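Local coordinates for protein THB11 (Chlamydomonas reinhardtii, PDB 6TD7) that binds heme in a globin domain of the truncated hemoglobin family and probably binds oxygen at the heme iron, at residues L21-V24 / K25-E29; T73-S76 / V77-H81; E113-R116 / G117-R121. One frame throughout, in Å; residues are numbered along the deposited sequence.

Contact 1 (L21-V24 / K25-E29)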
loop_
_atom_site.group_PDB
_atom_site.type_symbol
_atom_site.label_atom_id
_atom_site.label_comp_id
_atom_site.label_asym_id
_atom_site.label_seq_id
_atom_site.Cartn_x
_atom_site.Cartn_y
_atom_site.Cartn_z
ATOM N N LEU A 21 4.128 -8.057 14.662
ATOM C CA LEU A 21 4.917 -7.065 13.944
ATOM C C LEU A 21 5.927 -7.702 12.999
ATOM O O LEU A 21 6.267 -7.107 11.970
ATOM C CB LEU A 21 5.618 -6.177 14.963
ATOM C CG LEU A 21 6.296 -4.902 14.489
ATOM C CD1 LEU A 21 5.272 -3.840 14.136
ATOM C CD2 LEU A 21 7.216 -4.433 15.595
ATOM N N ASP A 22 6.420 -8.898 13.321
ATOM C CA ASP A 22 7.352 -9.562 12.418
ATOM C C ASP A 22 6.673 -9.943 11.107
ATOM O O ASP A 22 7.291 -9.881 10.039
ATOM C CB ASP A 22 7.948 -10.795 13.096
ATOM C CG ASP A 22 8.929 -11.531 12.207
ATOM O OD1 ASP A 22 9.894 -10.894 11.733
ATOM O OD2 ASP A 22 8.739 -12.746 11.986
ATOM N N VAL A 23 5.397 -10.328 11.169
ATOM C CA VAL A 23 4.673 -10.664 9.949
ATOM C C VAL A 23 4.396 -9.413 9.125
ATOM O O VAL A 23 4.533 -9.426 7.896
ATOM C CB VAL A 23 3.373 -11.414 10.288
ATOM C CG1 VAL A 23 2.549 -11.628 9.029
ATOM C CG2 VAL A 23 3.693 -12.743 10.955
ATOM N N VAL A 24 3.983 -8.322 9.772
ATOM C CA VAL A 24 3.739 -7.080 9.039
ATOM C C VAL A 24 4.993 -6.658 8.282
ATOM O O VAL A 24 4.934 -6.287 7.104
ATOM C CB VAL A 24 3.266 -5.972 9.995
ATOM C CG1 VAL A 24 3.211 -4.634 9.270
ATOM C CG2 VAL A 24 1.906 -6.327 10.581
ATOM N N LYS A 25 6.144 -6.691 8.953
ATOM C CA LYS A 25 7.394 -6.308 8.301
ATOM C C LYS A 25 7.636 -7.142 7.048
ATOM O O LYS A 25 7.986 -6.611 5.988
ATOM C CB LYS A 25 8.554 -6.463 9.284
ATOM C CG LYS A 25 9.162 -5.153 9.752
ATOM C CD LYS A 25 9.912 -5.332 11.066
ATOM C CE LYS A 25 10.836 -4.154 11.342
ATOM N NZ LYS A 25 11.595 -4.313 12.617
ATOM N N LYS A 26 7.453 -8.459 7.156
ATOM C CA LYS A 26 7.712 -9.342 6.023
ATOM C C LYS A 26 6.673 -9.173 4.920
ATOM O O LYS A 26 7.008 -9.313 3.736
ATOM C CB LYS A 26 7.778 -10.787 6.522
ATOM C CG LYS A 26 9.022 -11.035 7.367
ATOM C CD LYS A 26 9.044 -12.370 8.076
ATOM C CE LYS A 26 10.379 -12.527 8.816
ATOM N NZ LYS A 26 10.366 -13.554 9.898
ATOM N N VAL A 27 5.426 -8.859 5.273
ATOM C CA VAL A 27 4.418 -8.544 4.261
ATOM C C VAL A 27 4.862 -7.344 3.429
ATOM O O VAL A 27 4.846 -7.383 2.193
ATOM C CB VAL A 27 3.054 -8.285 4.926
ATOM C CG1 VAL A 27 2.090 -7.633 3.941
ATOM C CG2 VAL A 27 2.460 -9.576 5.471
ATOM N N VAL A 28 5.252 -6.255 4.097
ATOM C CA VAL A 28 5.644 -5.045 3.378
ATOM C C VAL A 28 6.872 -5.305 2.516
ATOM O O VAL A 28 6.969 -4.817 1.384
ATOM C CB VAL A 28 5.896 -3.889 4.364
ATOM C CG1 VAL A 28 6.350 -2.634 3.609
ATOM C CG2 VAL A 28 4.653 -3.607 5.171
ATOM N N GLU A 29 7.836 -6.069 3.032
ATOM C CA GLU A 29 9.049 -6.316 2.257
ATOM C C GLU A 29 8.748 -7.160 1.025
ATOM O O GLU A 29 9.296 -6.913 -0.055
ATOM C CB GLU A 29 10.109 -6.982 3.134
ATOM C CG GLU A 29 10.721 -6.030 4.153
ATOM C CD GLU A 29 11.575 -6.726 5.199
ATOM O OE1 GLU A 29 11.542 -7.973 5.279
ATOM O OE2 GLU A 29 12.278 -6.016 5.948
#
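Asp22 and Lys26, one helical turn apart, meet through their charged ends: the Lys26 ammonium NZ lies 2.8 Å from Asp22 OD2 and uses the syn lone pair of that oxygen, on the side of OD1. The lysine gets there as an extended chain running back along the helix, its CG packed 3.4 Å from the backbone Asp22 O, while a chi1 of -180° sets the aspartate carboxylate on the Lys26 side. The two side chains thus converge at an oblique angle, in a salt bridge on an exposed flank.

Other sides of the same turns are apolar. Val23, only partly exposed, lies at the margin, where its CG1 touches Val27 CG2 at 4.1 Å; Val27 CG2 also rests 3.2 Å from Val23 O. Val24 CG1 and Val28 CG2 stand further apart, at 4.5 Å. Val24, Val27 and Val28 face inward: Val27 meets Phe102, Ala105 and Met106 of helix 92-108, whereas Val24 and Val28 both reach Val61 of helix 50-64.

Beneath the side chains run the i to i+4 backbone bonds, among them Val27 N to Val23 O at 2.8 Å. With charges outside and three buried valines inside, this is an amphipathic alpha-helix, the start of helix 21-36 in the globin fold.

Contact 2 (T73-S76 / V77-H81). With HEM (protoporphyrin IX containing Fe), chain B.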
loop_
_atom_site.group_PDB
_atom_site.type_symbol
_atom_site.label_atom_id
_atom_site.label_comp_id
_atom_site.label_asym_id
_atom_site.label_seq_id
_atom_site.Cartn_x
_atom_site.Cartn_y
_atom_site.Cartn_z
ATOM N N THR A 73 -4.755 10.188 9.069
ATOM C CA THR A 73 -4.515 11.625 9.006
ATOM C C THR A 73 -3.103 11.961 8.536
ATOM O O THR A 73 -2.612 13.063 8.798
ATOM C CB THR A 73 -4.780 12.282 10.366
ATOM O OG1 THR A 73 -4.106 11.554 11.401
ATOM C CG2 THR A 73 -6.272 12.329 10.659
ATOM N N GLY A 74 -2.435 11.042 7.845
ATOM C CA GLY A 74 -1.146 11.336 7.261
ATOM C C GLY A 74 -1.261 12.116 5.963
ATOM O O GLY A 74 -2.342 12.514 5.528
ATOM N N LYS A 75 -0.101 12.323 5.341
ATOM C CA LYS A 75 -0.008 13.080 4.097
ATOM C C LYS A 75 -0.971 12.541 3.049
ATOM O O LYS A 75 -1.150 11.331 2.900
ATOM C CB LYS A 75 1.430 13.017 3.571
ATOM C CG LYS A 75 1.658 13.684 2.224
ATOM C CD LYS A 75 3.070 13.415 1.731
ATOM C CE LYS A 75 3.329 14.059 0.383
ATOM N NZ LYS A 75 4.742 13.869 -0.035
ATOM N N SER A 76 -1.586 13.466 2.312
ATOM C CA SER A 76 -2.485 13.109 1.226
ATOM C C SER A 76 -1.805 12.177 0.234
ATOM O O SER A 76 -0.750 12.502 -0.316
ATOM C CB SER A 76 -2.948 14.381 0.513
ATOM O OG SER A 76 -3.224 14.131 -0.851
ATOM N N VAL A 77 -2.429 11.021 -0.020
ATOM C CA VAL A 77 -1.807 10.055 -0.919
ATOM C C VAL A 77 -1.850 10.527 -2.369
ATOM O O VAL A 77 -0.997 10.135 -3.173
ATOM C CB VAL A 77 -2.453 8.660 -0.797
ATOM C CG1 VAL A 77 -1.976 7.969 0.466
ATOM C CG2 VAL A 77 -3.976 8.759 -0.849
ATOM N N ARG A 78 -2.843 11.336 -2.750
ATOM C CA ARG A 78 -2.824 11.896 -4.098
ATOM C C ARG A 78 -1.589 12.770 -4.292
ATOM O O ARG A 78 -0.888 12.666 -5.303
ATOM C CB ARG A 78 -4.085 12.708 -4.386
ATOM C CG ARG A 78 -4.036 13.404 -5.747
ATOM C CD ARG A 78 -5.416 13.653 -6.338
ATOM N NE ARG A 78 -5.353 14.399 -7.595
ATOM C CZ ARG A 78 -5.255 13.851 -8.806
ATOM N NH1 ARG A 78 -5.202 12.535 -8.947
ATOM N NH2 ARG A 78 -5.210 14.622 -9.882
ATOM N N ILE A 79 -1.321 13.651 -3.329
ATOM C CA ILE A 79 -0.146 14.507 -3.419
ATOM C C ILE A 79 1.112 13.660 -3.543
ATOM O O ILE A 79 1.990 13.936 -4.369
ATOM C CB ILE A 79 -0.081 15.449 -2.202
ATOM C CG1 ILE A 79 -1.219 16.471 -2.263
ATOM C CG2 ILE A 79 1.282 16.120 -2.128
ATOM C CD1 ILE A 79 -1.210 17.347 -3.501
ATOM N N ALA A 80 1.204 12.595 -2.744
ATOM C CA ALA A 80 2.403 11.767 -2.754
ATOM C C ALA A 80 2.637 11.133 -4.120
ATOM O O ALA A 80 3.785 10.991 -4.554
ATOM C CB ALA A 80 2.298 10.687 -1.678
ATOM N N HIS A 81 1.569 10.741 -4.812
ATOM C CA HIS A 81 1.699 10.065 -6.095
ATOM C C HIS A 81 1.527 10.990 -7.291
ATOM O O HIS A 81 1.539 10.508 -8.428
ATOM C CB HIS A 81 0.678 8.926 -6.206
ATOM C CG HIS A 81 0.833 7.872 -5.158
ATOM N ND1 HIS A 81 0.263 7.977 -3.908
ATOM C CD2 HIS A 81 1.500 6.693 -5.170
ATOM C CE1 HIS A 81 0.570 6.910 -3.195
ATOM N NE2 HIS A 81 1.319 6.113 -3.939
HETATM C CHA HEM B . 4.238 7.171 -1.569
HETATM C CHB HEM B . 4.559 4.922 -5.887
HETATM C CHC HEM B . 1.105 1.736 -4.651
HETATM C CHD HEM B . 0.441 4.262 -0.496
HETATM C C1A HEM B . 4.667 6.830 -2.840
HETATM C C2A HEM B . 5.766 7.405 -3.603
HETATM C C3A HEM B . 5.829 6.768 -4.777
HETATM C C4A HEM B . 4.788 5.770 -4.820
HETATM C CMA HEM B . 6.839 7.027 -5.913
HETATM C CAA HEM B . 6.735 8.531 -3.170
HETATM C CBA HEM B . 6.005 9.799 -2.762
HETATM C CGA HEM B . 6.987 10.746 -2.112
HETATM O O1A HEM B . 6.650 11.953 -2.007
HETATM O O2A HEM B . 8.093 10.306 -1.700
HETATM C C1B HEM B . 3.703 3.839 -5.905
HETATM C C2B HEM B . 3.617 2.846 -6.956
HETATM C C3B HEM B . 2.663 1.969 -6.632
HETATM C C4B HEM B . 2.107 2.365 -5.355
HETATM C CMB HEM B . 4.476 2.820 -8.238
HETATM C CAB HEM B . 2.257 0.747 -7.488
HETATM C CBB HEM B . 1.119 0.082 -7.279
HETATM C C1C HEM B . 0.665 2.155 -3.413
HETATM C C2C HEM B . -0.325 1.458 -2.640
HETATM C C3C HEM B . -0.533 2.139 -1.515
HETATM C C4C HEM B . 0.346 3.299 -1.493
HETATM C CMC HEM B . -1.048 0.164 -3.075
HETATM C CAC HEM B . -1.534 1.698 -0.434
HETATM C CBC HEM B . -2.223 2.619 0.238
HETATM C C1D HEM B . 1.460 5.195 -0.388
HETATM C C2D HEM B . 1.799 5.958 0.795
HETATM C C3D HEM B . 2.832 6.758 0.495
HETATM C C4D HEM B . 3.213 6.531 -0.882
HETATM C CMD HEM B . 1.069 5.852 2.150
HETATM C CAD HEM B . 3.560 7.724 1.446
HETATM C CBD HEM B . 2.897 9.081 1.568
HETATM C CGD HEM B . 3.694 9.759 2.650
HETATM O O1D HEM B . 3.239 9.756 3.824
HETATM O O2D HEM B . 4.802 10.267 2.337
HETATM N NA HEM B . 4.097 5.838 -3.622
HETATM N NB HEM B . 2.768 3.512 -4.939
HETATM N NC HEM B . 1.066 3.272 -2.681
HETATM N ND HEM B . 2.345 5.574 -1.386
HETATM FE FE HEM B . 2.573 4.554 -3.105
#
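The loop just before helix 77-88 and the helix itself both hold the heme, in different ways: Lys75 of the loop reaches one propionate through a weak hydrogen bond, while His81 binds the iron from the proximal side with NE2 at 2.2 Å. A chi1 of 176° and a fully extended chain carry the lysine along the start of the helix to the propionate. On the way it passes across Ile79 at about a right angle, with CE 3.8 Å from Ile79 CG2 and close to Ala80 as well. The weak bond runs from Lys75 NZ to heme O1A at 3.3 Å, while the lysine CB and CD lie beside the other propionate.

The imidazole is fixed from its far nitrogen. His81 ND1 donates to Val77 O at 2.6 Å, nearly straight at 170° and with the acceptor almost in the ring plane, which restrains rotation of the ring about its bond to CB. Val77 O also accepts the backbone His81 N, the two donors arriving from opposite faces of the carbonyl plane.

Ser76 starts the helix as N-cap: its OG accepts from Ile79 N at 3.2 Å, while its carbonyl oxygen takes Ala80 N in the first helical turn. Val77 packs against Tyr126, Ala129 and Ile130 of helix 125-131, and Arg78 is tied to Ile130 O and Asp137. A capped helix presenting an axial histidine that is hydrogen-bonded to a backbone carbonyl is the proximal heme site of the globin fold.

Contact 3 (E113-R116 / G117-R121); sequences EVLR and GEVMR
Leu115 and Val119 form a local i to i+4 contact on the inward side of helix 113-123, where Leu115 CD1 meets Val119 CG2 at 3.7 Å. It is the leucine chi1 of -173° that carries CD1 onto the valine, and Val119 CG2 also lies 3.4 Å from Leu115 O. Both residues pack on Leu14 of helix 14-17, and Val119 reaches Met106 of helix 92-108. Met120, bent at chi2 and chi3, brings its CG to 3.1 Å from Arg116 O before its end turns toward Met99 and Met106.

Polar groups occupy other sides of the helix. The Arg116 guanidinium doubles back, its chain bent at chi3, and lays one face over Glu113 CA, while NH1 bonds to Ala111 O just ahead of the helix. The carboxylate of Glu118 makes a salt bridge to Arg17.

Arg121 folds back over the Gly117 carbonyl: Gly117 O sits 3.4 Å above the centre of its guanidinium plane, and at the edge of that plane a water accepts from Arg121 NH2 at 3.1 Å. The same water donates to Val114 O at 2.9 Å, a carbonyl already taking Glu118 N at 3.2 Å, so it links two turns on the outer side. Backbone i to i+4 bonds make the segment alpha-helical, and the Leu115 and Val119 flank makes it amphipathic, packed against helices 14-17 and 92-108 of the globin fold.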
loop_
_atom_site.group_PDB
_atom_site.type_symbol
_atom_site.label_atom_id
_atom_site.label_comp_id
_atom_site.label_asym_id
_atom_site.label_seq_id
_atom_site.Cartn_x
_atom_site.Cartn_y
_atom_site.Cartn_z
ATOM N N GLU A 113 -7.901 -15.496 4.551
ATOM C CA GLU A 113 -8.633 -14.604 3.655
ATOM C C GLU A 113 -9.494 -13.603 4.421
ATOM O O GLU A 113 -9.636 -12.451 3.992
ATOM C CB GLU A 113 -9.496 -15.425 2.691
ATOM C CG GLU A 113 -10.092 -14.617 1.534
ATOM C CD GLU A 113 -11.417 -13.947 1.878
ATOM O OE1 GLU A 113 -12.048 -14.341 2.883
ATOM O OE2 GLU A 113 -11.830 -13.029 1.135
ATOM N N VAL A 114 -10.090 -14.012 5.544
ATOM C CA VAL A 114 -10.974 -13.096 6.269
ATOM C C VAL A 114 -10.186 -11.889 6.761
ATOM O O VAL A 114 -10.666 -10.749 6.719
ATOM C CB VAL A 114 -11.689 -13.831 7.420
ATOM C CG1 VAL A 114 -10.708 -14.253 8.502
ATOM C CG2 VAL A 114 -12.796 -12.962 8.007
ATOM N N LEU A 115 -8.952 -12.124 7.211
ATOM C CA LEU A 115 -8.042 -11.046 7.590
ATOM C C LEU A 115 -7.625 -10.219 6.381
ATOM O O LEU A 115 -7.590 -8.983 6.447
ATOM C CB LEU A 115 -6.823 -11.673 8.269
ATOM C CG LEU A 115 -5.724 -10.856 8.944
ATOM C CD1 LEU A 115 -5.088 -9.834 8.014
ATOM C CD2 LEU A 115 -6.284 -10.210 10.190
ATOM N N ARG A 116 -7.280 -10.878 5.276
ATOM C CA ARG A 116 -6.868 -10.142 4.089
ATOM C C ARG A 116 -7.985 -9.238 3.593
ATOM O O ARG A 116 -7.739 -8.088 3.213
ATOM C CB ARG A 116 -6.444 -11.111 2.990
ATOM C CG ARG A 116 -5.409 -12.116 3.434
ATOM C CD ARG A 116 -4.714 -12.754 2.251
ATOM N NE ARG A 116 -5.630 -13.466 1.360
ATOM C CZ ARG A 116 -5.813 -14.787 1.351
ATOM N NH1 ARG A 116 -5.150 -15.567 2.192
ATOM N NH2 ARG A 116 -6.659 -15.333 0.490
ATOM N N GLY A 117 -9.221 -9.737 3.588
ATOM C CA GLY A 117 -10.330 -8.914 3.141
ATOM C C GLY A 117 -10.525 -7.694 4.017
ATOM O O GLY A 117 -10.797 -6.596 3.524
ATOM N N GLU A 118 -10.379 -7.867 5.331
ATOM C CA GLU A 118 -10.482 -6.743 6.255
ATOM C C GLU A 118 -9.437 -5.678 5.951
ATOM O O GLU A 118 -9.754 -4.485 5.866
ATOM C CB GLU A 118 -10.331 -7.260 7.686
ATOM C CG GLU A 118 -10.380 -6.206 8.775
ATOM C CD GLU A 118 -10.128 -6.809 10.142
ATOM O OE1 GLU A 118 -10.214 -8.050 10.260
ATOM O OE2 GLU A 118 -9.832 -6.056 11.092
ATOM N N VAL A 119 -8.177 -6.092 5.780
ATOM C CA VAL A 119 -7.101 -5.157 5.461
ATOM C C VAL A 119 -7.342 -4.500 4.105
ATOM O O VAL A 119 -7.203 -3.279 3.957
ATOM C CB VAL A 119 -5.742 -5.880 5.496
ATOM C CG1 VAL A 119 -4.618 -4.987 4.976
ATOM C CG2 VAL A 119 -5.442 -6.346 6.902
ATOM N N MET A 120 -7.689 -5.292 3.090
ATOM C CA MET A 120 -7.872 -4.702 1.765
ATOM C C MET A 120 -9.069 -3.754 1.730
ATOM O O MET A 120 -9.054 -2.780 0.967
ATOM C CB MET A 120 -8.024 -5.791 0.701
ATOM C CG MET A 120 -6.812 -6.704 0.554
ATOM S SD MET A 120 -5.223 -5.849 0.582
ATOM C CE MET A 120 -5.369 -4.849 -0.898
ATOM N N ARG A 121 -10.107 -3.999 2.535
ATOM C CA ARG A 121 -11.228 -3.065 2.573
ATOM C C ARG A 121 -10.816 -1.724 3.169
ATOM O O ARG A 121 -11.336 -0.679 2.765
ATOM C CB ARG A 121 -12.401 -3.656 3.357
ATOM C CG ARG A 121 -13.306 -4.545 2.513
ATOM C CD ARG A 121 -14.583 -4.964 3.255
ATOM N NE ARG A 121 -14.275 -5.700 4.474
ATOM C CZ ARG A 121 -14.075 -7.013 4.535
ATOM N NH1 ARG A 121 -14.152 -7.766 3.444
ATOM N NH2 ARG A 121 -13.786 -7.573 5.700
HETATM O O HOH W 1 -13.248 -10.564 5.349
#

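The three contacts follow one another along a single globin domain without interleaving, on helix 21-36, at the start of helix 77-88 and on helix 113-123. Contacts 1 and 3 have centres 16 Å apart and nearest atoms about 7 Å apart; they do not touch, but both lean on helix 92-108 through Met106, and on Val18 and Phe65. Contact 2 lies across the chain's centre from each of them, its centre 22 Å from either. Contact 2 supplies the axial histidine and a propionate partner, whereas contacts 1 and 3 belong to the helical framework, with the side chains of Val28 and Met120 about 10 and 7 Å from the heme.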